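Long-range contact in histidine acid phosphatase (Hafnia alvei, PDB 4ARU), which belongs to branch 2 of the histidine phosphatase superfamily, whose members are built around a mixed beta-sheet flanked by helices: residues T81-A89 and L291-F302. Numbering follows the deposited sequence. Where two conformers were deposited one is given.
Sequences TPDAVYVWA and LPDISPDNKILF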
loop_
_atom_site.group_PDB
_atom_site.type_symbol
_atom_site.label_atom_id
_atom_site.label_comp_id
_atom_site.label_asym_id
_atom_site.label_seq_id
_atom_site.Cartn_x
_atom_site.Cartn_y
_atom_site.Cartn_z
ATOM N N THR A 81 13.550 -22.485 -8.925
ATOM C CA THR A 81 13.197 -23.677 -8.156
ATOM C C THR A 81 12.008 -23.271 -7.261
ATOM O O THR A 81 11.966 -22.179 -6.769
ATOM C CB THR A 81 14.381 -24.182 -7.345
ATOM O OG1 THR A 81 14.102 -25.508 -6.893
ATOM C CG2 THR A 81 14.689 -23.257 -6.143
ATOM N N PRO A 82 10.997 -24.135 -7.084
ATOM C CA PRO A 82 9.823 -23.588 -6.353
ATOM C C PRO A 82 10.036 -23.163 -4.894
ATOM O O PRO A 82 9.361 -22.265 -4.423
ATOM C CB PRO A 82 8.822 -24.742 -6.445
ATOM C CG PRO A 82 9.129 -25.289 -7.792
ATOM C CD PRO A 82 10.641 -25.361 -7.824
ATOM N N ASP A 83 10.999 -23.746 -4.189
ATOM C CA ASP A 83 11.379 -23.322 -2.832
ATOM C C ASP A 83 11.830 -21.848 -2.769
ATOM O O ASP A 83 11.714 -21.210 -1.767
ATOM C CB ASP A 83 12.566 -24.173 -2.350
ATOM C CG ASP A 83 12.177 -25.584 -1.862
ATOM O OD1 ASP A 83 11.021 -25.846 -1.547
ATOM O OD2 ASP A 83 13.063 -26.441 -1.790
ATOM N N ALA A 84 12.301 -21.329 -3.879
ATOM C CA ALA A 84 12.866 -19.967 -3.909
ATOM C C ALA A 84 11.843 -18.870 -3.802
ATOM O O ALA A 84 12.163 -17.815 -3.315
ATOM C CB ALA A 84 13.680 -19.758 -5.180
ATOM N N VAL A 85 10.630 -19.109 -4.279
ATOM C CA VAL A 85 9.612 -18.089 -4.402
ATOM C C VAL A 85 8.332 -18.495 -3.678
ATOM O O VAL A 85 7.872 -19.615 -3.824
ATOM C CB VAL A 85 9.266 -17.829 -5.871
ATOM C CG1 VAL A 85 8.246 -16.708 -5.997
ATOM C CG2 VAL A 85 10.535 -17.509 -6.666
ATOM N N TYR A 86 7.803 -17.602 -2.862
ATOM C CA TYR A 86 6.617 -17.848 -2.084
ATOM C C TYR A 86 5.747 -16.637 -2.062
ATOM O O TYR A 86 6.208 -15.550 -1.800
ATOM C CB TYR A 86 6.984 -18.261 -0.668
ATOM C CG TYR A 86 5.835 -18.684 0.242
ATOM C CD1 TYR A 86 5.046 -17.781 0.870
ATOM C CD2 TYR A 86 5.661 -20.001 0.557
ATOM C CE1 TYR A 86 4.014 -18.181 1.732
ATOM C CE2 TYR A 86 4.635 -20.427 1.388
ATOM C CZ TYR A 86 3.815 -19.497 1.985
ATOM O OH TYR A 86 2.823 -19.889 2.872
ATOM N N VAL A 87 4.447 -16.829 -2.317
ATOM C CA VAL A 87 3.442 -15.796 -2.244
ATOM C C VAL A 87 2.454 -16.077 -1.129
ATOM O O VAL A 87 1.871 -17.123 -1.101
ATOM C CB VAL A 87 2.646 -15.618 -3.586
ATOM C CG1 VAL A 87 1.555 -14.600 -3.387
ATOM C CG2 VAL A 87 3.564 -15.247 -4.731
ATOM N N TRP A 88 2.259 -15.096 -0.259
ATOM C CA TRP A 88 1.151 -15.076 0.702
ATOM C C TRP A 88 0.218 -13.936 0.329
ATOM O O TRP A 88 0.622 -12.788 0.394
ATOM C CB TRP A 88 1.610 -14.943 2.152
ATOM C CG TRP A 88 0.473 -15.132 3.101
ATOM C CD1 TRP A 88 -0.310 -14.155 3.690
ATOM C CD2 TRP A 88 -0.137 -16.364 3.453
ATOM N NE1 TRP A 88 -1.315 -14.714 4.408
ATOM C CE2 TRP A 88 -1.237 -16.062 4.306
ATOM C CE3 TRP A 88 0.168 -17.702 3.208
ATOM C CZ2 TRP A 88 -2.035 -17.050 4.885
ATOM C CZ3 TRP A 88 -0.611 -18.673 3.804
ATOM C CH2 TRP A 88 -1.733 -18.350 4.587
ATOM N N ALA A 89 -1.006 -14.240 -0.075
ATOM C CA ALA A 89 -1.973 -13.226 -0.430
ATOM C C ALA A 89 -3.078 -13.164 0.590
ATOM O O ALA A 89 -3.455 -14.187 1.156
ATOM C CB ALA A 89 -2.604 -13.538 -1.795
ATOM N N LEU A 291 4.669 -19.079 8.016
ATOM C CA LEU A 291 3.830 -19.159 6.799
ATOM C C LEU A 291 3.839 -20.613 6.395
ATOM O O LEU A 291 4.897 -21.246 6.364
ATOM C CB LEU A 291 4.395 -18.268 5.709
ATOM C CG LEU A 291 4.352 -16.779 6.052
ATOM C CD1 LEU A 291 5.004 -15.967 4.946
ATOM C CD2 LEU A 291 2.931 -16.268 6.217
ATOM N N PRO A 292 2.656 -21.178 6.155
ATOM C CA PRO A 292 2.629 -22.622 5.909
ATOM C C PRO A 292 3.372 -23.037 4.656
ATOM O O PRO A 292 3.236 -22.391 3.631
ATOM C CB PRO A 292 1.141 -22.941 5.795
ATOM C CG PRO A 292 0.490 -21.678 5.516
ATOM C CD PRO A 292 1.335 -20.553 6.048
ATOM N N ASP A 293 4.186 -24.082 4.786
ATOM C CA ASP A 293 4.842 -24.654 3.616
ATOM C C ASP A 293 5.961 -23.777 3.020
ATOM O O ASP A 293 6.316 -23.984 1.865
ATOM C CB ASP A 293 3.744 -24.917 2.542
ATOM C CG ASP A 293 4.253 -25.616 1.304
ATOM O OD1 ASP A 293 5.036 -26.562 1.449
ATOM O OD2 ASP A 293 3.826 -25.224 0.185
ATOM N N ILE A 294 6.450 -22.752 3.725
ATOM C CA ILE A 294 7.524 -21.927 3.167
ATOM C C ILE A 294 8.831 -22.651 3.387
ATOM O O ILE A 294 8.987 -23.333 4.397
ATOM C CB ILE A 294 7.554 -20.493 3.766
ATOM C CG1 ILE A 294 8.448 -19.581 2.904
ATOM C CG2 ILE A 294 7.967 -20.515 5.240
ATOM C CD1 ILE A 294 8.196 -18.127 3.190
ATOM N N SER A 295 9.739 -22.558 2.422
ATOM C CA SER A 295 11.028 -23.248 2.507
ATOM C C SER A 295 11.991 -22.457 3.336
ATOM O O SER A 295 12.012 -21.230 3.251
ATOM C CB SER A 295 11.627 -23.444 1.114
ATOM O OG SER A 295 12.901 -24.084 1.226
ATOM N N PRO A 296 12.829 -23.156 4.108
ATOM C CA PRO A 296 13.978 -22.492 4.684
ATOM C C PRO A 296 14.928 -21.829 3.658
ATOM O O PRO A 296 15.664 -20.952 4.033
ATOM C CB PRO A 296 14.703 -23.615 5.441
ATOM C CG PRO A 296 13.678 -24.679 5.618
ATOM C CD PRO A 296 12.743 -24.583 4.478
ATOM N N ASP A 297 14.882 -22.234 2.392
ATOM C CA ASP A 297 15.749 -21.721 1.336
ATOM C C ASP A 297 15.030 -20.640 0.501
ATOM O O ASP A 297 15.412 -20.350 -0.641
ATOM C CB ASP A 297 16.166 -22.877 0.389
ATOM C CG ASP A 297 16.901 -24.022 1.115
ATOM O OD1 ASP A 297 17.661 -23.740 2.068
ATOM O OD2 ASP A 297 16.708 -25.206 0.732
ATOM N N ASN A 298 13.944 -20.101 1.038
ATOM C CA ASN A 298 13.171 -19.082 0.329
ATOM C C ASN A 298 14.033 -17.870 0.063
ATOM O O ASN A 298 14.781 -17.463 0.971
ATOM C CB ASN A 298 11.954 -18.675 1.153
ATOM C CG ASN A 298 11.170 -17.564 0.498
ATOM O OD1 ASN A 298 11.340 -16.364 0.827
ATOM N ND2 ASN A 298 10.433 -17.909 -0.516
ATOM N N LYS A 299 13.969 -17.359 -1.160
ATOM C CA LYS A 299 14.703 -16.167 -1.578
ATOM C C LYS A 299 13.794 -14.941 -1.799
ATOM O O LYS A 299 14.245 -13.792 -1.636
ATOM C CB LYS A 299 15.464 -16.446 -2.872
ATOM C CG LYS A 299 16.436 -17.615 -2.830
ATOM C CD LYS A 299 17.410 -17.448 -1.697
ATOM C CE LYS A 299 18.449 -18.586 -1.656
ATOM N NZ LYS A 299 19.513 -18.377 -2.670
ATOM N N ILE A 300 12.553 -15.169 -2.212
ATOM C CA ILE A 300 11.639 -14.113 -2.509
ATOM C C ILE A 300 10.307 -14.443 -1.839
ATOM O O ILE A 300 9.698 -15.483 -2.135
ATOM C CB ILE A 300 11.407 -13.928 -4.014
ATOM C CG1 ILE A 300 12.743 -13.604 -4.752
ATOM C CG2 ILE A 300 10.358 -12.840 -4.280
ATOM C CD1 ILE A 300 12.631 -13.841 -6.226
ATOM N N LEU A 301 9.886 -13.576 -0.947
ATOM C CA LEU A 301 8.602 -13.668 -0.245
ATOM C C LEU A 301 7.789 -12.465 -0.710
ATOM O O LEU A 301 8.164 -11.330 -0.455
ATOM C CB LEU A 301 8.763 -13.706 1.262
ATOM C CG LEU A 301 7.517 -13.543 2.132
ATOM C CD1 LEU A 301 6.504 -14.617 1.775
ATOM C CD2 LEU A 301 7.810 -13.542 3.601
ATOM N N PHE A 302 6.698 -12.703 -1.437
ATOM C CA PHE A 302 5.821 -11.669 -1.947
ATOM C C PHE A 302 4.508 -11.760 -1.150
ATOM O O PHE A 302 3.844 -12.829 -1.161
ATOM C CB PHE A 302 5.576 -11.875 -3.446
ATOM C CG PHE A 302 4.730 -10.832 -4.095
ATOM C CD1 PHE A 302 3.357 -10.979 -4.158
ATOM C CD2 PHE A 302 5.290 -9.699 -4.687
ATOM C CE1 PHE A 302 2.569 -10.060 -4.836
ATOM C CE2 PHE A 302 4.492 -8.762 -5.347
ATOM C CZ PHE A 302 3.118 -8.948 -5.395
HETATM O O HOH W 1 9.552 -21.049 -0.122
HETATM O O HOH W 2 12.742 -26.707 1.555
HETATM O O HOH W 3 15.547 -25.914 -1.633
#
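Tyr86 N donates to Ile300 O at 2.9 Å where strands 85-89 and 300-305 run parallel in the mixed sheet of this histidine phosphatase fold, with Val85 the register partner of Ile300. Tyr86 O receives Phe302 N in a nearly straight bond (171° at the hydrogen), and Trp88 N continues the pattern to Phe302 O. Where the pairing begins, Ala84 O takes two amides that point at it equally well: Ile300 N almost head-on, and Lys299 N at 2.8 Å from the side of the carbonyl (C=O...N 128°), tilted out of its plane. Asparagine suits position 298 because its amide can donate: Asn298 ND2 reaches Ile300 O at 3.0 Å from above the carbonyl plane, a bond within 291-302 that gives this oxygen a second donor.

With CG anti to the backbone N (chi1 -174°), the Tyr86 ring extends to the type II turn 291-294. Tyrosine combines a hydroxyl, Tyr86 OH, that donates to Pro292 O at 2.6 Å with a face for Ile294, whose CB sits 4.0 Å from the ring centroid in a CH-pi contact. Leu301 CD1 meets Tyr86 CD1 at 3.6 Å, the side chains lying side by side, and His115 stacks on the ring. Leu291 CD2 sits over one face of the Trp88 indole, offset toward the rim, while Pro292 CD presses on Trp88 CZ3 (3.5 Å); Trp88 NE1 is hydrogen-bonded to Asp124 OD2.

On the other side of the sheet, Val85, Val87 and Phe302 pack on helix 93-106, while Ile300 meets Leu74; beta-branched Val85, Val87 and Ile300 favour extended backbone. At the solvent-facing end, water links the carboxylates of Asp83 and Asp297, and another water donates to Asp83 O (2.7 Å) while accepting from Ser295 N.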